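Local coordinates for protein argonaute (Marinitoga piezophila, PDB 5I4A), which uses short guide RNAs with a 5'-hydroxyl end to find complementary targets and cut single-stranded DNA, preferring manganese as its metal cofactor, at residues S222-V225 with H226-K230; I526-I529 with K530-S534; L352-E356 with E357-K361; I598-Q601 with I602-T606. One frame throughout, in Å; residues are numbered along the deposited sequence.

The four contacts are local, each within one helix or one turn. Contact 1 lies in linker L2 and contact 3 in the Mid domain, while contacts 2 and 4 belong to the PIWI domain, their centres about 23 Å apart. Contact 4 is the core case: nearly every touching residue is buried and aliphatic carbon does most of the work. Contacts 1 and 2 are helices with one buried flank and one exposed, aliphatic and aromatic packing inside and mostly polar or charged chains outside. Contact 3, with no regular helix, is a surface turn where an asparagine side chain and a few backbone bonds, one straight and others weak, take the place of the helical ladder.

Contact 1: residues S222-V225 with H226-K230; sequences SKEV and HEIYK
Glu224 and Ile228 meet one turn apart on the alpha helix 222-231 of linker L2, where one flank is packed and the other faces solvent. On the packed flank the methyl CD1 of Ile228 crosses the Glu224 chain at CG, 4.0 Å away. The extended Glu224 chain continues to the backbone of Asp122 and Ser123, whose N-H groups hydrogen-bond OE2 and OE1, so both carboxylate oxygens are used. Val225 and Ile228 are buried, resting on Phe154 and Phe152 of strand 143-156. Next along this flank, Val225 CG1 lies 4.3 Å from Tyr229 CD2, a light touch, while Val225 O sits near the plane of the tyrosine ring at its edge, 3.5 Å from CD2. That same oxygen accepts the helical bond from Tyr229 N.

The other flank is looser. The His226 imidazole has the carbonyl oxygen of Ser222 over one face, with Ser222 O 3.2 Å from CG, although the oxygen's hydrogen bond goes to His226 N at 2.8 Å. Beyond it, Lys223 and Glu227 form a long salt bridge between exposed chains. The lysine is extended as far as CE, which lies 3.2 Å from Glu227 OE2; the turn at chi4 (-84°) sets Lys223 NZ 3.6 Å from the same oxygen, Glu227 OE2.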
loop_
_atom_site.group_PDB
_atom_site.type_symbol
_atom_site.label_atom_id
_atom_site.label_comp_id
_atom_site.label_asym_id
_atom_site.label_seq_id
_atom_site.Cartn_x
_atom_site.Cartn_y
_atom_site.Cartn_z
ATOM N N SER A 222 -3.503 20.016 12.849
ATOM C CA SER A 222 -2.536 19.394 11.949
ATOM C C SER A 222 -1.233 20.178 11.844
ATOM O O SER A 222 -0.205 19.592 11.488
ATOM C CB SER A 222 -3.148 19.226 10.558
ATOM O OG SER A 222 -3.693 20.448 10.090
ATOM N N LYS A 223 -1.250 21.481 12.134
ATOM C CA LYS A 223 -0.016 22.261 12.081
ATOM C C LYS A 223 0.999 21.744 13.091
ATOM O O LYS A 223 2.166 21.511 12.754
ATOM C CB LYS A 223 -0.312 23.742 12.321
ATOM C CG LYS A 223 0.898 24.550 12.773
ATOM C CD LYS A 223 0.633 26.043 12.694
ATOM C CE LYS A 223 1.743 26.846 13.353
ATOM N NZ LYS A 223 1.548 26.962 14.823
ATOM N N GLU A 224 0.571 21.550 14.340
ATOM C CA GLU A 224 1.480 21.004 15.340
ATOM C C GLU A 224 1.830 19.553 15.035
ATOM O O GLU A 224 2.948 19.113 15.325
ATOM C CB GLU A 224 0.871 21.131 16.736
ATOM C CG GLU A 224 1.885 21.020 17.862
ATOM C CD GLU A 224 1.271 21.246 19.229
ATOM O OE1 GLU A 224 0.058 21.533 19.299
ATOM O OE2 GLU A 224 2.001 21.130 20.237
ATOM N N VAL A 225 0.897 18.800 14.443
ATOM C CA VAL A 225 1.191 17.427 14.041
ATOM C C VAL A 225 2.284 17.408 12.980
ATOM O O VAL A 225 3.185 16.558 13.009
ATOM C CB VAL A 225 -0.092 16.729 13.549
ATOM C CG1 VAL A 225 0.229 15.365 12.952
ATOM C CG2 VAL A 225 -1.083 16.586 14.690
ATOM N N HIS A 226 2.231 18.350 12.033
ATOM C CA HIS A 226 3.264 18.421 11.004
ATOM C C HIS A 226 4.601 18.868 11.586
ATOM O O HIS A 226 5.648 18.307 11.245
ATOM C CB HIS A 226 2.822 19.361 9.882
ATOM C CG HIS A 226 1.721 18.811 9.031
ATOM N ND1 HIS A 226 1.605 17.469 8.738
ATOM C CD2 HIS A 226 0.684 19.422 8.409
ATOM C CE1 HIS A 226 0.546 17.275 7.972
ATOM N NE2 HIS A 226 -0.031 18.445 7.758
ATOM N N GLU A 227 4.586 19.878 12.460
ATOM C CA GLU A 227 5.823 20.352 13.077
ATOM C C GLU A 227 6.531 19.227 13.820
ATOM O O GLU A 227 7.739 19.018 13.656
ATOM C CB GLU A 227 5.526 21.512 14.027
ATOM C CG GLU A 227 5.369 22.855 13.338
ATOM C CD GLU A 227 4.572 23.844 14.165
ATOM O OE1 GLU A 227 4.164 23.489 15.294
ATOM O OE2 GLU A 227 4.347 24.974 13.683
ATOM N N ILE A 228 5.785 18.488 14.644
ATOM C CA ILE A 228 6.364 17.389 15.414
ATOM C C ILE A 228 7.026 16.376 14.492
ATOM O O ILE A 228 8.128 15.887 14.766
ATOM C CB ILE A 228 5.281 16.736 16.291
ATOM C CG1 ILE A 228 4.872 17.691 17.410
ATOM C CG2 ILE A 228 5.762 15.412 16.855
ATOM C CD1 ILE A 228 3.555 17.349 18.029
ATOM N N TYR A 229 6.375 16.054 13.374
ATOM C CA TYR A 229 6.935 15.069 12.459
ATOM C C TYR A 229 8.185 15.573 11.746
ATOM O O TYR A 229 9.003 14.754 11.311
ATOM C CB TYR A 229 5.887 14.650 11.427
ATOM C CG TYR A 229 5.208 13.336 11.736
ATOM C CD1 TYR A 229 5.904 12.137 11.645
ATOM C CD2 TYR A 229 3.869 13.289 12.107
ATOM C CE1 TYR A 229 5.290 10.928 11.921
ATOM C CE2 TYR A 229 3.244 12.082 12.385
ATOM C CZ TYR A 229 3.961 10.906 12.290
ATOM O OH TYR A 229 3.352 9.703 12.564
ATOM N N LYS A 230 8.365 16.893 11.634
ATOM C CA LYS A 230 9.418 17.429 10.775
ATOM C C LYS A 230 10.791 17.382 11.449
ATOM O O LYS A 230 11.738 16.796 10.908
ATOM C CB LYS A 230 9.071 18.859 10.343
ATOM C CG LYS A 230 10.026 19.410 9.295
ATOM C CD LYS A 230 9.864 20.910 9.123
ATOM C CE LYS A 230 10.708 21.432 7.967
ATOM N NZ LYS A 230 12.151 21.079 8.098
#

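Contact 2: residues I526-I529 with K530-S534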
loop_
_atom_site.group_PDB
_atom_site.type_symbol
_atom_site.label_atom_id
_atom_site.label_comp_id
_atom_site.label_asym_id
_atom_site.label_seq_id
_atom_site.Cartn_x
_atom_site.Cartn_y
_atom_site.Cartn_z
ATOM N N ILE A 526 5.407 -23.062 -2.822
ATOM C CA ILE A 526 6.270 -22.350 -3.763
ATOM C C ILE A 526 6.753 -23.278 -4.872
ATOM O O ILE A 526 6.893 -22.859 -6.028
ATOM C CB ILE A 526 7.441 -21.679 -3.018
ATOM C CG1 ILE A 526 8.155 -20.688 -3.938
ATOM C CG2 ILE A 526 8.423 -22.711 -2.474
ATOM C CD1 ILE A 526 7.247 -19.608 -4.486
ATOM N N GLU A 527 6.997 -24.553 -4.551
ATOM C CA GLU A 527 7.485 -25.487 -5.563
ATOM C C GLU A 527 6.439 -25.718 -6.645
ATOM O O GLU A 527 6.769 -25.774 -7.836
ATOM C CB GLU A 527 7.887 -26.810 -4.909
ATOM C CG GLU A 527 9.071 -26.694 -3.961
ATOM C CD GLU A 527 10.325 -26.193 -4.654
ATOM O OE1 GLU A 527 10.626 -26.673 -5.768
ATOM O OE2 GLU A 527 11.007 -25.315 -4.086
ATOM N N ILE A 528 5.171 -25.855 -6.247
ATOM C CA ILE A 528 4.084 -25.962 -7.216
ATOM C C ILE A 528 4.095 -24.763 -8.156
ATOM O O ILE A 528 4.034 -24.911 -9.382
ATOM C CB ILE A 528 2.731 -26.094 -6.494
ATOM C CG1 ILE A 528 2.662 -27.401 -5.701
ATOM C CG2 ILE A 528 1.584 -25.998 -7.490
ATOM C CD1 ILE A 528 2.465 -28.632 -6.561
ATOM N N ILE A 529 4.172 -23.555 -7.588
ATOM C CA ILE A 529 4.275 -22.350 -8.410
ATOM C C ILE A 529 5.493 -22.440 -9.314
ATOM O O ILE A 529 5.394 -22.282 -10.536
ATOM C CB ILE A 529 4.329 -21.090 -7.528
ATOM C CG1 ILE A 529 3.320 -21.181 -6.397
ATOM C CG2 ILE A 529 4.037 -19.850 -8.346
ATOM C CD1 ILE A 529 3.095 -19.891 -5.641
ATOM N N LYS A 530 6.655 -22.734 -8.719
ATOM C CA LYS A 530 7.920 -22.764 -9.448
ATOM C C LYS A 530 7.815 -23.564 -10.742
ATOM O O LYS A 530 8.336 -23.149 -11.784
ATOM C CB LYS A 530 9.006 -23.356 -8.547
ATOM C CG LYS A 530 10.402 -22.828 -8.795
ATOM C CD LYS A 530 11.449 -23.846 -8.381
ATOM C CE LYS A 530 12.496 -24.024 -9.469
ATOM N NZ LYS A 530 11.862 -24.237 -10.805
ATOM N N ASN A 531 7.124 -24.705 -10.699
ATOM C CA ASN A 531 7.091 -25.594 -11.856
ATOM C C ASN A 531 6.184 -25.056 -12.958
ATOM O O ASN A 531 6.593 -24.977 -14.123
ATOM C CB ASN A 531 6.649 -26.994 -11.428
ATOM C CG ASN A 531 6.377 -27.903 -12.611
ATOM O OD1 ASN A 531 7.302 -28.399 -13.255
ATOM N ND2 ASN A 531 5.101 -28.125 -12.904
ATOM N N PHE A 532 4.942 -24.685 -12.621
ATOM C CA PHE A 532 4.019 -24.292 -13.681
ATOM C C PHE A 532 4.325 -22.906 -14.234
ATOM O O PHE A 532 3.819 -22.561 -15.307
ATOM C CB PHE A 532 2.550 -24.386 -13.215
ATOM C CG PHE A 532 2.098 -23.292 -12.262
ATOM C CD1 PHE A 532 1.951 -21.972 -12.679
ATOM C CD2 PHE A 532 1.735 -23.611 -10.963
ATOM C CE1 PHE A 532 1.521 -20.990 -11.807
ATOM C CE2 PHE A 532 1.292 -22.635 -10.089
ATOM C CZ PHE A 532 1.186 -21.323 -10.510
ATOM N N ILE A 533 5.124 -22.101 -13.525
ATOM C CA ILE A 533 5.552 -20.816 -14.075
ATOM C C ILE A 533 6.252 -21.029 -15.407
ATOM O O ILE A 533 6.183 -20.177 -16.303
ATOM C CB ILE A 533 6.457 -20.072 -13.073
ATOM C CG1 ILE A 533 5.655 -19.600 -11.865
ATOM C CG2 ILE A 533 7.106 -18.862 -13.716
ATOM C CD1 ILE A 533 6.532 -19.237 -10.706
ATOM N N SER A 534 6.906 -22.175 -15.569
ATOM C CA SER A 534 7.558 -22.547 -16.818
ATOM C C SER A 534 6.556 -22.698 -17.960
ATOM O O SER A 534 5.343 -22.684 -17.747
ATOM C CB SER A 534 8.335 -23.849 -16.630
ATOM O OG SER A 534 8.919 -23.904 -15.340
#
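Lys530 N gives its hydrogen to Ile526 O at 2.7 Å, the shortest bond between the two segments and fairly straight. Asn531 N follows with a sound bond to Glu527 O. At Ile528 O the ladder weakens: Phe532 N and, as a second branch, Asn531 N both reach it only weakly, before Ile533 N returns to Ile529 O at 3.0 Å, nearly along the C=O axis. Ile529 O also lies over the centre of the Phe532 ring, 3.8 Å above its plane. The ring gets there because its CG takes the crowded position between backbone N and carbonyl carbon (chi1 74°), which folds it back along the preceding turn: CE2 comes 3.4 Å from Ile529 CA, and CZ 3.9 Å from Ile529 CG2. Ile529 CG2 is also pressed by Ile533 CD1 at 3.5 Å, closer than carbons usually pack. An alanine in place of Phe532 would probably open a gap beside Ile529 and leave Leu492 and Tyr496 of helix 485-507 without their aromatic neighbour. Farther along, Ser534 N and Ser534 OG grip Asn531 O from one face of its plane. Ser534 OG is 2.8 Å from Asn531 O. Ile526 and Ile533 meet Leu542 of strand 539-546, which runs parallel to strand 513-519 in the sheet; helix 526-532 is the connection of this beta-alpha-beta crossover in the RNase H fold of PIWI.

Contact 3: residues L352-E356 with E357-K361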
loop_
_atom_site.group_PDB
_atom_site.type_symbol
_atom_site.label_atom_id
_atom_site.label_comp_id
_atom_site.label_asym_id
_atom_site.label_seq_id
_atom_site.Cartn_x
_atom_site.Cartn_y
_atom_site.Cartn_z
ATOM N N LEU A 352 -27.489 14.788 -20.456
ATOM C CA LEU A 352 -27.745 14.721 -19.028
ATOM C C LEU A 352 -27.558 13.299 -18.521
ATOM O O LEU A 352 -27.704 12.326 -19.267
ATOM C CB LEU A 352 -29.161 15.203 -18.701
ATOM C CG LEU A 352 -29.479 16.682 -18.939
ATOM C CD1 LEU A 352 -30.934 16.971 -18.616
ATOM C CD2 LEU A 352 -28.557 17.575 -18.120
ATOM N N TYR A 353 -27.204 13.187 -17.245
ATOM C CA TYR A 353 -27.259 11.918 -16.542
ATOM C C TYR A 353 -28.016 12.131 -15.243
ATOM O O TYR A 353 -28.106 13.248 -14.729
ATOM C CB TYR A 353 -25.863 11.330 -16.273
ATOM C CG TYR A 353 -25.044 12.055 -15.226
ATOM C CD1 TYR A 353 -24.234 13.129 -15.568
ATOM C CD2 TYR A 353 -25.061 11.647 -13.899
ATOM C CE1 TYR A 353 -23.477 13.785 -14.618
ATOM C CE2 TYR A 353 -24.308 12.296 -12.942
ATOM C CZ TYR A 353 -23.518 13.366 -13.307
ATOM O OH TYR A 353 -22.762 14.016 -12.356
ATOM N N ASN A 354 -28.583 11.051 -14.735
ATOM C CA ASN A 354 -29.326 11.107 -13.486
ATOM C C ASN A 354 -28.338 11.018 -12.330
ATOM O O ASN A 354 -27.780 9.945 -12.082
ATOM C CB ASN A 354 -30.357 9.974 -13.435
ATOM C CG ASN A 354 -31.248 10.036 -12.209
ATOM O OD1 ASN A 354 -30.782 10.266 -11.094
ATOM N ND2 ASN A 354 -32.540 9.818 -12.411
ATOM N N PRO A 355 -28.099 12.112 -11.600
ATOM C CA PRO A 355 -27.118 12.059 -10.503
ATOM C C PRO A 355 -27.596 11.257 -9.311
ATOM O O PRO A 355 -26.772 10.866 -8.476
ATOM C CB PRO A 355 -26.924 13.533 -10.138
ATOM C CG PRO A 355 -28.247 14.151 -10.452
ATOM C CD PRO A 355 -28.784 13.416 -11.660
ATOM N N GLU A 356 -28.902 11.012 -9.203
ATOM C CA GLU A 356 -29.450 10.213 -8.116
ATOM C C GLU A 356 -29.167 8.731 -8.332
ATOM O O GLU A 356 -28.706 8.036 -7.419
ATOM C CB GLU A 356 -30.955 10.474 -8.013
ATOM C CG GLU A 356 -31.578 10.253 -6.654
ATOM C CD GLU A 356 -33.072 10.518 -6.675
ATOM O OE1 GLU A 356 -33.525 11.287 -7.550
ATOM O OE2 GLU A 356 -33.794 9.950 -5.831
ATOM N N GLU A 357 -29.424 8.236 -9.543
ATOM C CA GLU A 357 -29.214 6.838 -9.887
ATOM C C GLU A 357 -27.889 6.582 -10.589
ATOM O O GLU A 357 -27.487 5.418 -10.705
ATOM C CB GLU A 357 -30.356 6.341 -10.781
ATOM C CG GLU A 357 -31.735 6.527 -10.178
ATOM C CD GLU A 357 -31.920 5.730 -8.906
ATOM O OE1 GLU A 357 -31.805 4.487 -8.962
ATOM O OE2 GLU A 357 -32.171 6.346 -7.848
ATOM N N PHE A 358 -27.211 7.633 -11.058
ATOM C CA PHE A 358 -25.989 7.502 -11.855
ATOM C C PHE A 358 -26.252 6.671 -13.109
ATOM O O PHE A 358 -25.537 5.715 -13.418
ATOM C CB PHE A 358 -24.844 6.926 -11.020
ATOM C CG PHE A 358 -24.495 7.770 -9.830
ATOM C CD1 PHE A 358 -23.760 8.933 -9.983
ATOM C CD2 PHE A 358 -24.920 7.414 -8.561
ATOM C CE1 PHE A 358 -23.447 9.719 -8.892
ATOM C CE2 PHE A 358 -24.609 8.197 -7.464
ATOM C CZ PHE A 358 -23.870 9.350 -7.631
ATOM N N THR A 359 -27.296 7.057 -13.838
ATOM C CA THR A 359 -27.741 6.366 -15.036
ATOM C C THR A 359 -27.784 7.336 -16.209
ATOM O O THR A 359 -27.884 8.553 -16.038
ATOM C CB THR A 359 -29.129 5.742 -14.837
ATOM O OG1 THR A 359 -30.051 6.756 -14.418
ATOM C CG2 THR A 359 -29.076 4.641 -13.788
ATOM N N VAL A 360 -27.714 6.773 -17.411
ATOM C CA VAL A 360 -27.782 7.530 -18.654
ATOM C C VAL A 360 -28.835 6.884 -19.540
ATOM O O VAL A 360 -28.908 5.653 -19.633
ATOM C CB VAL A 360 -26.416 7.571 -19.374
ATOM C CG1 VAL A 360 -26.530 8.280 -20.712
ATOM C CG2 VAL A 360 -25.371 8.245 -18.495
ATOM N N LYS A 361 -29.660 7.707 -20.181
ATOM C CA LYS A 361 -30.659 7.188 -21.104
ATOM C C LYS A 361 -29.958 6.757 -22.388
ATOM O O LYS A 361 -29.206 7.534 -22.988
ATOM C CB LYS A 361 -31.752 8.226 -21.372
ATOM C CG LYS A 361 -31.349 9.419 -22.227
ATOM C CD LYS A 361 -32.219 10.632 -21.941
ATOM C CE LYS A 361 -32.938 11.111 -23.192
ATOM N NZ LYS A 361 -33.362 12.536 -23.071
#
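Asn354 holds the turn to Glu357 and Thr359 with its backbone and its side chain alike. Its N-H bonds Thr359 O at 2.9 Å, straight and in the carbonyl plane. Its amide oxygen OD1 accepts Glu357 N, also at 2.9 Å, but the donor stands above the plane of the amide, 56° out of it. A second, weak bond comes to OD1 from Glu356 N, as in an Asx turn. With CG anti to the backbone N (chi1 -175°), OD1 is swung beside the chain as it turns back. A leucine here would probably leave the N-H groups of Glu356 and Glu357 without their side-chain acceptor and the turn less firmly fixed.

Both Phe358 and Thr359 face Asn354, which fits a G1 beta bulge; Phe358 takes up a left-handed backbone conformation, and its N-H reaches Asn354 O in a short but bent and weak bond. The Phe358 ring turns back to place Pro355 O over one face, offset toward the rim, 3.4 Å from CZ. Pro388 and Leu389 of helix 387-392 touch that ring. On the incoming arm Tyr353 CB packs on Val360 CG2 at 3.8 Å, and Tyr353 OH is hydrogen-bonded to Leu378 O of strand 374-379, within the parallel Mid-domain sheet. At the exposed apex the side chains of Glu356 and Glu357 run alongside each other, their carboxylates steeply turned (72°), with Glu356 OE2 4.4 Å from Glu357 OE2, a proximity of like charges that would probably raise their affinity for protons slightly.

Contact 4: residues I598-Q601 with I602-T606; sequences IIEQ and IYLLT
Each backbone N-H of Ile602, Tyr603, Leu604 and Leu605 bonds the carbonyl O of Ile598, Ile599, Glu600 and Gln601 in turn, N to O 2.9 to 3.0 Å, an unbroken alpha-helical ladder. Side chains one turn apart follow the same spacing. Ile598 CG2 meets Ile602 CD1 at 3.9 Å, the two chains crossing at a slant. Ile602 has CG1 anti to its carbonyl carbon (chi1 -69°), which leans the branch back along the helix, CG1 3.3 Å from Ile598 O. Glu600 and Leu604 instead run alongside each other, and the methyl CD1 of Leu604 lies 4.1 Å from Glu600 CG, so it is the methylene part of the acid that packs. Leu604 CG also approaches Glu600 O, at 3.2 Å, and Leu605 CG does the same over Gln601 O. Farther along, Tyr603 O is gripped by two donors of one residue, Thr606 N and, more closely, Thr606 OG1 at 2.7 Å, the hydroxyl approaching almost in line with the carbonyl. The Gln601 side chain is buried against Phe515 and Asn443 of the sheet, and its OE1 is hydrogen-bonded to Tyr445 OH. Helix 595-605 thus lies against the central PIWI sheet: Ile598 and Ile602 touch strands 582-589 and 513-519, Leu605 reaches Leu517 and Tyr445 of strands 513-519 and 443-452, and the Tyr603 ring meets Tyr571 edge-to-face.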
loop_
_atom_site.group_PDB
_atom_site.type_symbol
_atom_site.label_atom_id
_atom_site.label_comp_id
_atom_site.label_asym_id
_atom_site.label_seq_id
_atom_site.Cartn_x
_atom_site.Cartn_y
_atom_site.Cartn_z
ATOM N N ILE A 598 17.676 -7.070 -12.479
ATOM C CA ILE A 598 16.268 -7.295 -12.158
ATOM C C ILE A 598 15.746 -6.185 -11.255
ATOM O O ILE A 598 14.642 -5.665 -11.454
ATOM C CB ILE A 598 16.081 -8.679 -11.510
ATOM C CG1 ILE A 598 16.489 -9.784 -12.486
ATOM C CG2 ILE A 598 14.639 -8.872 -11.069
ATOM C CD1 ILE A 598 16.410 -11.179 -11.892
ATOM N N ILE A 599 16.532 -5.806 -10.245
ATOM C CA ILE A 599 16.111 -4.754 -9.326
ATOM C C ILE A 599 15.907 -3.443 -10.073
ATOM O O ILE A 599 14.955 -2.699 -9.807
ATOM C CB ILE A 599 17.136 -4.600 -8.187
ATOM C CG1 ILE A 599 17.292 -5.915 -7.421
ATOM C CG2 ILE A 599 16.733 -3.476 -7.252
ATOM C CD1 ILE A 599 16.014 -6.441 -6.822
ATOM N N GLU A 600 16.796 -3.140 -11.022
ATOM C CA GLU A 600 16.658 -1.906 -11.788
ATOM C C GLU A 600 15.406 -1.933 -12.655
ATOM O O GLU A 600 14.729 -0.910 -12.806
ATOM C CB GLU A 600 17.904 -1.671 -12.643
ATOM C CG GLU A 600 17.867 -0.379 -13.451
ATOM C CD GLU A 600 18.894 -0.357 -14.560
ATOM O OE1 GLU A 600 19.537 0.698 -14.751
ATOM O OE2 GLU A 600 19.052 -1.397 -15.237
ATOM N N GLN A 601 15.075 -3.095 -13.229
ATOM C CA GLN A 601 13.870 -3.181 -14.048
ATOM C C GLN A 601 12.617 -3.033 -13.197
ATOM O O GLN A 601 11.632 -2.429 -13.634
ATOM C CB GLN A 601 13.840 -4.499 -14.820
ATOM C CG GLN A 601 14.751 -4.526 -16.030
ATOM C CD GLN A 601 14.705 -5.853 -16.752
ATOM O OE1 GLN A 601 13.633 -6.414 -16.974
ATOM N NE2 GLN A 601 15.871 -6.372 -17.112
ATOM N N ILE A 602 12.636 -3.575 -11.978
ATOM C CA ILE A 602 11.486 -3.443 -11.089
ATOM C C ILE A 602 11.274 -1.983 -10.714
ATOM O O ILE A 602 10.137 -1.498 -10.654
ATOM C CB ILE A 602 11.667 -4.337 -9.848
ATOM C CG1 ILE A 602 11.580 -5.814 -10.248
ATOM C CG2 ILE A 602 10.634 -4.001 -8.780
ATOM C CD1 ILE A 602 11.980 -6.760 -9.161
ATOM N N TYR A 603 12.365 -1.254 -10.472
ATOM C CA TYR A 603 12.247 0.169 -10.174
ATOM C C TYR A 603 11.742 0.947 -11.384
ATOM O O TYR A 603 10.880 1.824 -11.251
ATOM C CB TYR A 603 13.588 0.726 -9.702
ATOM C CG TYR A 603 13.527 2.192 -9.340
ATOM C CD1 TYR A 603 13.001 2.601 -8.122
ATOM C CD2 TYR A 603 13.986 3.164 -10.214
ATOM C CE1 TYR A 603 12.937 3.937 -7.784
ATOM C CE2 TYR A 603 13.927 4.505 -9.885
ATOM C CZ TYR A 603 13.403 4.885 -8.669
ATOM O OH TYR A 603 13.339 6.215 -8.329
ATOM N N LEU A 604 12.273 0.646 -12.571
ATOM C CA LEU A 604 11.799 1.314 -13.779
ATOM C C LEU A 604 10.320 1.045 -14.014
ATOM O O LEU A 604 9.620 1.892 -14.579
ATOM C CB LEU A 604 12.617 0.865 -14.992
ATOM C CG LEU A 604 14.095 1.265 -15.050
ATOM C CD1 LEU A 604 14.830 0.435 -16.084
ATOM C CD2 LEU A 604 14.251 2.750 -15.350
ATOM N N LEU A 605 9.824 -0.114 -13.574
ATOM C CA LEU A 605 8.402 -0.413 -13.715
ATOM C C LEU A 605 7.527 0.581 -12.962
ATOM O O LEU A 605 6.352 0.754 -13.307
ATOM C CB LEU A 605 8.107 -1.832 -13.234
ATOM C CG LEU A 605 8.479 -2.954 -14.207
ATOM C CD1 LEU A 605 8.167 -4.307 -13.593
ATOM C CD2 LEU A 605 7.739 -2.766 -15.522
ATOM N N THR A 606 8.064 1.234 -11.928
ATOM C CA THR A 606 7.295 2.260 -11.232
ATOM C C THR A 606 7.099 3.517 -12.072
ATOM O O THR A 606 6.337 4.402 -11.667
ATOM C CB THR A 606 7.971 2.636 -9.908
ATOM O OG1 THR A 606 9.083 3.503 -10.164
ATOM C CG2 THR A 606 8.463 1.387 -9.181
#